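Local coordinates for uncharacterized protein (PDB 4FXT), which is of unknown function, a two-domain all-beta protein from the gut bacterium Bacteroides ovatus that belongs to the DUF3823 family, at residues A[28-33]-A[45-50]; A[64-69]-A[78-83]. All blocks are in the same frame, centred on the assembly; numbering follows the deposited sequence.

Contact 1. Residues A[28-33]-A[45-50]; sequences SEFALF and VYIAQD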
ATOM      1  N   SER A  28      -2.352  -2.187  -8.051  1.00 55.14           N
ATOM      2  CA  SER A  28      -0.947  -2.091  -8.407  1.00 54.50           C
ATOM      3  C   SER A  28      -0.385  -3.414  -8.875  1.00 59.49           C
ATOM      4  O   SER A  28      -0.808  -4.496  -8.434  1.00 60.05           O
ATOM      5  CB  SER A  28      -0.165  -1.595  -7.201  1.00 54.36           C
ATOM      6  OG  SER A  28      -0.741  -0.364  -6.802  1.00 51.42           O
ATOM      7  N   GLU A  29       0.584  -3.301  -9.800  1.00 55.83           N
ATOM      8  CA  GLU A  29       1.252  -4.408 -10.474  1.00 56.26           C
ATOM      9  C   GLU A  29       2.707  -4.138 -10.778  1.00 60.62           C
ATOM     10  O   GLU A  29       3.191  -3.006 -10.663  1.00 59.04           O
ATOM     11  CB  GLU A  29       0.553  -4.675 -11.819  1.00 59.23           C
ATOM     12  CG  GLU A  29      -0.908  -5.066 -11.754  1.00 70.49           C
ATOM     13  CD  GLU A  29      -1.673  -5.049 -13.063  1.00 80.24           C
ATOM     14  OE1 GLU A  29      -1.057  -5.092 -14.157  1.00 72.75           O
ATOM     15  OE2 GLU A  29      -2.922  -5.004 -12.975  1.00 60.05           O
ATOM     16  N   PHE A  30       3.381  -5.208 -11.219  1.00 60.72           N
ATOM     17  CA  PHE A  30       4.701  -5.259 -11.834  1.00 63.08           C
ATOM     18  C   PHE A  30       4.546  -6.061 -13.130  1.00 71.29           C
ATOM     19  O   PHE A  30       3.600  -6.841 -13.258  1.00 70.95           O
ATOM     20  CB  PHE A  30       5.817  -5.819 -10.928  1.00 64.48           C
ATOM     21  CG  PHE A  30       6.064  -5.139  -9.609  1.00 64.13           C
ATOM     22  CD1 PHE A  30       6.366  -3.781  -9.553  1.00 68.16           C
ATOM     23  CD2 PHE A  30       6.198  -5.881  -8.449  1.00 64.78           C
ATOM     24  CE1 PHE A  30       6.625  -3.154  -8.321  1.00 67.63           C
ATOM     25  CE2 PHE A  30       6.498  -5.267  -7.226  1.00 66.81           C
ATOM     26  CZ  PHE A  30       6.685  -3.905  -7.163  1.00 64.71           C
ATOM     27  N   ALA A  31       5.420  -5.851 -14.100  1.00 69.74           N
ATOM     28  CA  ALA A  31       5.383  -6.622 -15.334  1.00 71.77           C
ATOM     29  C   ALA A  31       6.662  -7.401 -15.454  1.00 76.63           C
ATOM     30  O   ALA A  31       7.756  -6.872 -15.198  1.00 75.00           O
ATOM     31  CB  ALA A  31       5.163  -5.730 -16.545  1.00 73.98           C
ATOM     32  N   LEU A  32       6.516  -8.676 -15.809  1.00 74.91           N
ATOM     33  CA  LEU A  32       7.616  -9.609 -15.889  1.00 75.92           C
ATOM     34  C   LEU A  32       7.858  -9.998 -17.371  1.00 86.14           C
ATOM     35  O   LEU A  32       6.936 -10.356 -18.098  1.00 86.02           O
ATOM     36  CB  LEU A  32       7.232 -10.795 -14.999  1.00 73.96           C
ATOM     37  CG  LEU A  32       8.314 -11.425 -14.149  1.00 76.97           C
ATOM     38  CD1 LEU A  32       9.239 -10.396 -13.534  1.00 75.18           C
ATOM     39  CD2 LEU A  32       7.700 -12.284 -13.074  1.00 76.99           C
ATOM     40  N   PHE A  33       9.084  -9.800 -17.822  1.00 88.12           N
ATOM     41  CA  PHE A  33       9.481 -10.068 -19.192  1.00 93.98           C
ATOM     42  C   PHE A  33      10.607 -11.048 -19.291  1.00104.59           C
ATOM     43  O   PHE A  33      11.415 -11.171 -18.369  1.00103.64           O
ATOM     44  CB  PHE A  33       9.938  -8.776 -19.879  1.00 97.20           C
ATOM     45  CG  PHE A  33       8.896  -7.720 -20.106  1.00 98.25           C
ATOM     46  CD1 PHE A  33       8.586  -6.805 -19.109  1.00 99.38           C
ATOM     47  CD2 PHE A  33       8.286  -7.581 -21.342  1.00103.92           C
ATOM     48  CE1 PHE A  33       7.632  -5.800 -19.327  1.00 99.79           C
ATOM     49  CE2 PHE A  33       7.354  -6.562 -21.571  1.00106.47           C
ATOM     50  CZ  PHE A  33       7.029  -5.679 -20.559  1.00101.23           C
ATOM     51  N   VAL A  45       2.067  -9.285 -12.509  1.00 52.17           N
ATOM     52  CA  VAL A  45       2.458  -9.652 -11.145  1.00 50.11           C
ATOM     53  C   VAL A  45       1.640  -8.762 -10.187  1.00 54.35           C
ATOM     54  O   VAL A  45       2.049  -7.657  -9.786  1.00 54.40           O
ATOM     55  CB  VAL A  45       3.993  -9.568 -10.892  1.00 53.43           C
ATOM     56  CG1 VAL A  45       4.331  -9.944  -9.457  1.00 51.79           C
ATOM     57  CG2 VAL A  45       4.777 -10.455 -11.863  1.00 55.94           C
ATOM     58  N   TYR A  46       0.474  -9.288  -9.822  1.00 48.27           N
ATOM     59  CA  TYR A  46      -0.535  -8.615  -9.047  1.00 44.81           C
ATOM     60  C   TYR A  46      -0.139  -8.551  -7.555  1.00 50.26           C
ATOM     61  O   TYR A  46       0.110  -9.565  -6.881  1.00 50.50           O
ATOM     62  CB  TYR A  46      -1.872  -9.323  -9.239  1.00 46.25           C
ATOM     63  CG  TYR A  46      -2.279  -9.434 -10.698  1.00 49.76           C
ATOM     64  CD1 TYR A  46      -2.745  -8.320 -11.401  1.00 51.03           C
ATOM     65  CD2 TYR A  46      -2.255 -10.665 -11.362  1.00 52.34           C
ATOM     66  CE1 TYR A  46      -3.177  -8.426 -12.726  1.00 54.29           C
ATOM     67  CE2 TYR A  46      -2.667 -10.776 -12.697  1.00 54.74           C
ATOM     68  CZ  TYR A  46      -3.136  -9.653 -13.370  1.00 62.45           C
ATOM     69  OH  TYR A  46      -3.531  -9.710 -14.683  1.00 65.84           O
ATOM     70  N   ILE A  47      -0.051  -7.315  -7.060  1.00 47.80           N
ATOM     71  CA  ILE A  47       0.378  -6.982  -5.701  1.00 45.54           C
ATOM     72  C   ILE A  47      -0.842  -6.881  -4.809  1.00 52.31           C
ATOM     73  O   ILE A  47      -1.785  -6.126  -5.124  1.00 52.95           O
ATOM     74  CB  ILE A  47       1.192  -5.652  -5.713  1.00 46.18           C
ATOM     75  CG1 ILE A  47       2.233  -5.617  -6.869  1.00 46.77           C
ATOM     76  CG2 ILE A  47       1.806  -5.315  -4.332  1.00 43.86           C
ATOM     77  CD1 ILE A  47       2.821  -4.282  -7.129  1.00 45.87           C
ATOM     78  N   ALA A  48      -0.793  -7.636  -3.678  1.00 48.33           N
ATOM     79  CA  ALA A  48      -1.782  -7.689  -2.615  1.00 47.56           C
ATOM     80  C   ALA A  48      -1.758  -6.383  -1.813  1.00 50.02           C
ATOM     81  O   ALA A  48      -0.803  -5.598  -1.942  1.00 49.41           O
ATOM     82  CB  ALA A  48      -1.520  -8.894  -1.711  1.00 49.59           C
ATOM     83  N   GLN A  49      -2.824  -6.117  -1.009  1.00 45.40           N
ATOM     84  CA  GLN A  49      -2.954  -4.846  -0.255  1.00 42.42           C
ATOM     85  C   GLN A  49      -1.817  -4.645   0.805  1.00 47.60           C
ATOM     86  O   GLN A  49      -1.592  -3.508   1.236  1.00 49.25           O
ATOM     87  CB  GLN A  49      -4.302  -4.753   0.449  1.00 41.80           C
ATOM     88  CG  GLN A  49      -4.541  -5.871   1.434  1.00 50.25           C
ATOM     89  CD  GLN A  49      -4.920  -5.299   2.767  1.00 79.20           C
ATOM     90  OE1 GLN A  49      -5.682  -4.283   2.885  1.00 57.94           O
ATOM     91  NE2 GLN A  49      -4.407  -5.979   3.801  1.00 83.42           N
ATOM     92  N   ASP A  50      -1.107  -5.724   1.209  1.00 41.94           N
ATOM     93  CA  ASP A  50      -0.038  -5.602   2.190  1.00 40.67           C
ATOM     94  C   ASP A  50       1.311  -5.420   1.529  1.00 47.95           C
ATOM     95  O   ASP A  50       2.345  -5.592   2.210  1.00 49.66           O
ATOM     96  CB  ASP A  50       0.010  -6.832   3.113  1.00 42.63           C
ATOM     97  CG  ASP A  50       0.195  -8.193   2.475  1.00 49.20           C
ATOM     98  OD1 ASP A  50       0.344  -8.260   1.222  1.00 47.79           O
ATOM     99  OD2 ASP A  50       0.125  -9.204   3.213  1.00 56.70           O
TER

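Contact 2. Residues A[64-69]-A[78-83]; sequences LVRMGN and DTIYIT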
ATOM      1  N   LEU A  64      12.040  -7.492 -14.532  1.00 71.04           N
ATOM      2  CA  LEU A  64      10.858  -6.892 -13.900  1.00 66.85           C
ATOM      3  C   LEU A  64      10.910  -5.386 -13.998  1.00 74.32           C
ATOM      4  O   LEU A  64      11.956  -4.783 -13.734  1.00 76.10           O
ATOM      5  CB  LEU A  64      10.727  -7.320 -12.411  1.00 64.02           C
ATOM      6  CG  LEU A  64       9.492  -6.840 -11.618  1.00 62.09           C
ATOM      7  CD1 LEU A  64       9.130  -7.775 -10.586  1.00 58.32           C
ATOM      8  CD2 LEU A  64       9.709  -5.468 -11.022  1.00 66.19           C
ATOM      9  N   VAL A  65       9.753  -4.771 -14.323  1.00 70.94           N
ATOM     10  CA  VAL A  65       9.624  -3.318 -14.420  1.00 69.98           C
ATOM     11  C   VAL A  65       8.437  -2.842 -13.636  1.00 70.04           C
ATOM     12  O   VAL A  65       7.427  -3.540 -13.528  1.00 69.28           O
ATOM     13  CB  VAL A  65       9.523  -2.786 -15.871  1.00 76.99           C
ATOM     14  CG1 VAL A  65      10.860  -2.861 -16.587  1.00 79.96           C
ATOM     15  CG2 VAL A  65       8.410  -3.476 -16.670  1.00 77.61           C
ATOM     16  N   ARG A  66       8.566  -1.633 -13.096  1.00 65.95           N
ATOM     17  CA  ARG A  66       7.507  -0.956 -12.349  1.00 63.75           C
ATOM     18  C   ARG A  66       6.671  -0.197 -13.349  1.00 68.30           C
ATOM     19  O   ARG A  66       7.211   0.489 -14.218  1.00 70.47           O
ATOM     20  CB  ARG A  66       8.091  -0.039 -11.250  1.00 64.01           C
ATOM     21  CG  ARG A  66       9.048  -0.701 -10.262  1.00 70.76           C
ATOM     22  CD  ARG A  66       9.799   0.369  -9.504  1.00 71.36           C
ATOM     23  NE  ARG A  66      10.986  -0.118  -8.788  1.00 70.24           N
ATOM     24  CZ  ARG A  66      12.199  -0.277  -9.333  1.00 80.25           C
ATOM     25  NH1 ARG A  66      12.376  -0.130 -10.645  1.00 46.86           N
ATOM     26  NH2 ARG A  66      13.217  -0.688  -8.587  1.00 79.32           N
HETATM   27  N   MSE A  67       5.361  -0.341 -13.268  1.00 63.60           N
HETATM   28  CA  MSE A  67       4.420   0.325 -14.179  1.00 62.84           C
HETATM   29  C   MSE A  67       3.014   0.390 -13.527  1.00 63.35           C
HETATM   30  O   MSE A  67       2.852   0.133 -12.311  1.00 61.71           O
HETATM   31  CB  MSE A  67       4.373  -0.390 -15.561  1.00 66.95           C
HETATM   32  CG  MSE A  67       4.412  -1.922 -15.468  1.00 74.23           C
HETATM   33 SE   MSE A  67       2.983  -2.811 -14.440  0.75 80.33          SE
HETATM   34  CE  MSE A  67       1.454  -2.489 -15.735  1.00 78.45           C
ATOM     35  N   GLY A  68       2.032   0.724 -14.362  1.00 58.39           N
ATOM     36  CA  GLY A  68       0.639   0.815 -13.974  1.00 57.13           C
ATOM     37  C   GLY A  68       0.334   2.075 -13.198  1.00 60.93           C
ATOM     38  O   GLY A  68       0.929   3.119 -13.466  1.00 60.86           O
ATOM     39  N   ASN A  69      -0.602   1.990 -12.227  1.00 55.25           N
ATOM     40  CA  ASN A  69      -1.063   3.142 -11.471  1.00 51.46           C
ATOM     41  C   ASN A  69      -0.547   3.131 -10.042  1.00 51.39           C
ATOM     42  O   ASN A  69      -0.969   3.989  -9.247  1.00 50.39           O
ATOM     43  CB  ASN A  69      -2.576   3.163 -11.470  1.00 48.41           C
ATOM     44  CG  ASN A  69      -3.170   3.300 -12.843  1.00 76.57           C
ATOM     45  OD1 ASN A  69      -2.896   4.237 -13.609  1.00 72.93           O
ATOM     46  ND2 ASN A  69      -4.058   2.392 -13.146  1.00 73.43           N
ATOM     47  N   ASP A  78      14.544   1.550 -15.881  1.00 90.49           N
ATOM     48  CA  ASP A  78      15.024   0.760 -14.746  1.00 89.52           C
ATOM     49  C   ASP A  78      14.305  -0.615 -14.702  1.00 90.10           C
ATOM     50  O   ASP A  78      13.084  -0.692 -14.506  1.00 87.61           O
ATOM     51  CB  ASP A  78      14.828   1.535 -13.419  1.00 89.54           C
ATOM     52  CG  ASP A  78      15.399   0.888 -12.159  1.00107.71           C
ATOM     53  OD1 ASP A  78      16.237  -0.037 -12.286  1.00111.63           O
ATOM     54  OD2 ASP A  78      15.059   1.351 -11.043  1.00114.48           O
ATOM     55  N   THR A  79      15.101  -1.687 -14.898  1.00 86.38           N
ATOM     56  CA  THR A  79      14.687  -3.092 -14.879  1.00 84.82           C
ATOM     57  C   THR A  79      15.384  -3.820 -13.735  1.00 84.35           C
ATOM     58  O   THR A  79      16.489  -3.432 -13.343  1.00 84.79           O
ATOM     59  CB  THR A  79      14.981  -3.799 -16.225  1.00 97.05           C
ATOM     60  OG1 THR A  79      16.386  -3.911 -16.418  1.00105.62           O
ATOM     61  CG2 THR A  79      14.356  -3.114 -17.415  1.00 97.26           C
ATOM     62  N   ILE A  80      14.755  -4.891 -13.223  1.00 76.34           N
ATOM     63  CA  ILE A  80      15.306  -5.712 -12.152  1.00 74.77           C
ATOM     64  C   ILE A  80      15.431  -7.113 -12.696  1.00 83.67           C
ATOM     65  O   ILE A  80      14.429  -7.718 -13.076  1.00 83.77           O
ATOM     66  CB  ILE A  80      14.478  -5.637 -10.834  1.00 73.19           C
ATOM     67  CG1 ILE A  80      14.595  -4.238 -10.211  1.00 69.80           C
ATOM     68  CG2 ILE A  80      14.955  -6.687  -9.824  1.00 74.51           C
ATOM     69  CD1 ILE A  80      13.778  -3.993  -8.999  1.00 68.04           C
ATOM     70  N   TYR A  81      16.667  -7.621 -12.750  1.00 84.70           N
ATOM     71  CA  TYR A  81      16.941  -8.950 -13.273  1.00 87.91           C
ATOM     72  C   TYR A  81      16.774  -9.961 -12.148  1.00 89.55           C
ATOM     73  O   TYR A  81      17.358  -9.815 -11.067  1.00 90.14           O
ATOM     74  CB  TYR A  81      18.334  -9.000 -13.899  1.00 95.26           C
ATOM     75  CG  TYR A  81      18.510  -8.017 -15.049  1.00102.05           C
ATOM     76  CD1 TYR A  81      18.937  -6.709 -14.819  1.00103.61           C
ATOM     77  CD2 TYR A  81      18.256  -8.399 -16.365  1.00105.95           C
ATOM     78  CE1 TYR A  81      19.089  -5.803 -15.868  1.00106.13           C
ATOM     79  CE2 TYR A  81      18.409  -7.500 -17.423  1.00108.60           C
ATOM     80  CZ  TYR A  81      18.821  -6.203 -17.170  1.00118.61           C
ATOM     81  OH  TYR A  81      18.973  -5.326 -18.222  1.00125.56           O
ATOM     82  N   ILE A  82      15.888 -10.939 -12.385  1.00 82.57           N
ATOM     83  CA  ILE A  82      15.530 -11.993 -11.446  1.00 80.45           C
ATOM     84  C   ILE A  82      15.799 -13.328 -12.081  1.00 85.37           C
ATOM     85  O   ILE A  82      15.202 -13.640 -13.114  1.00 85.14           O
ATOM     86  CB  ILE A  82      14.030 -11.868 -11.011  1.00 80.37           C
ATOM     87  CG1 ILE A  82      13.667 -10.427 -10.524  1.00 78.07           C
ATOM     88  CG2 ILE A  82      13.636 -12.954  -9.992  1.00 79.57           C
ATOM     89  CD1 ILE A  82      12.170 -10.151 -10.294  1.00 77.69           C
ATOM     90  N   THR A  83      16.663 -14.136 -11.461  1.00 83.86           N
ATOM     91  CA  THR A  83      16.926 -15.475 -11.965  1.00 87.21           C
ATOM     92  C   THR A  83      16.129 -16.441 -11.067  1.00 92.52           C
ATOM     93  O   THR A  83      16.352 -16.504  -9.852  1.00 92.02           O
ATOM     94  CB  THR A  83      18.430 -15.747 -12.036  1.00 97.99           C
ATOM     95  OG1 THR A  83      18.996 -14.804 -12.950  1.00102.28           O
ATOM     96  CG2 THR A  83      18.751 -17.136 -12.545  1.00 98.92           C
TER

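Contact 1. Residues A[28-33]-A[45-50]
I47 lays its CD1 methyl over one face of the F30 ring, the two side chains crossing at about a right angle. The methyl sits 3.8 Å from the ring centroid and 11° off the ring normal, a CH-pi contact centred on the ring. I47 reaches it with CG1 anti to its own carbonyl carbon (chi1 -45°), and the same methyl lies against the backbone at E29. Further along, V45 turns its CG2 branch to L32, where CG2 meets L32 CD2 at 3.7 Å; V45 also touches Y53 and V55 of strand 52-58. E29 and Y46 stand on the other face of the sheet, side by side and pointing the same way. Here E29 OE2 comes 3.4 Å from Y46 CE1 at the ring edge, with carboxylate and ring planes 76° apart. Backbone bonds tie the segments together: I47 N gives to S28 O at 3.2 Å, F30 N to V45 O at 3.1 Å, while V45 N to F30 O is weak. This is an antiparallel beta hairpin whose second strand, 43-46, is outermost in the four-stranded sheet within this chain, in a domain of the transthyretin clan, with F30, V45 and I47 facing inward.

Contact 2. Residues A[64-69]-A[78-83]
R66, with CG anti to its carbonyl carbon and the chain extended from CG to NE, reaches the carboxylate of D78, which holds CG opposite its own backbone N (chi1 -175°) and so turns that carboxylate to the guanidinium. They form a salt bridge, R66 NH1 to D78 OD2 at 3.1 Å, whose hydrogen bond is bent and weak. The side chains cross at a slant, with the two planar groups 37° apart rather than coplanar. R66 NH2 has a further anchor outside the hairpin in the backbone oxygen of P93, and the I80 side chain crosses R66 at about a right angle, its CD1 beside NH2. A leucine in place of R66 would probably leave the D78 carboxylate without its charged mate and the P93 oxygen without this donor. The backbones are joined at L64 and I80, a hydrogen-bonded antiparallel pair: L64 N to I80 O and I80 N to L64 O are both 2.8 Å. L64 CB also touches I82 CD1 at 3.8 Å. On the reverse face V65 and T79 lie alongside each other, V65 CG1 meeting T79 CG2 at 3.6 Å. The strand axes approach to 4.9 Å at 145°, antiparallel with a clear twist. Strand 79-84 forms one margin of the sheet within this chain; of strand 88-93, L64 touches I92, I82 touches Q90 and I80 touches both, and strand 28-33 flanks strand 60-68 on its other side.

How the contacts relate
Contacts 1 and 2 are two hairpins in series along the chain, with strand 52-58 between them, and share one antiparallel sheet, ordered 43-46, 28-33, 60-68, 79-84; their centres are about 10 Å apart. Their inner strands, 28-33 and 60-68, are neighbours, so each hairpin supplies one strand that is outermost within this chain. At this seam A31 O and V65 N lie 3.0 Å apart, a probable hydrogen bond. On the inward face L32 CD1 packs on L64 CB at 3.6 Å, joining the apolar groups of both contacts; on the other face F33 CE1 meets V65 CG2 at 3.6 Å. Both contacts belong to the N-terminal DUF3823 region. With the function of the protein unknown, they can be described only as parts of this sheet.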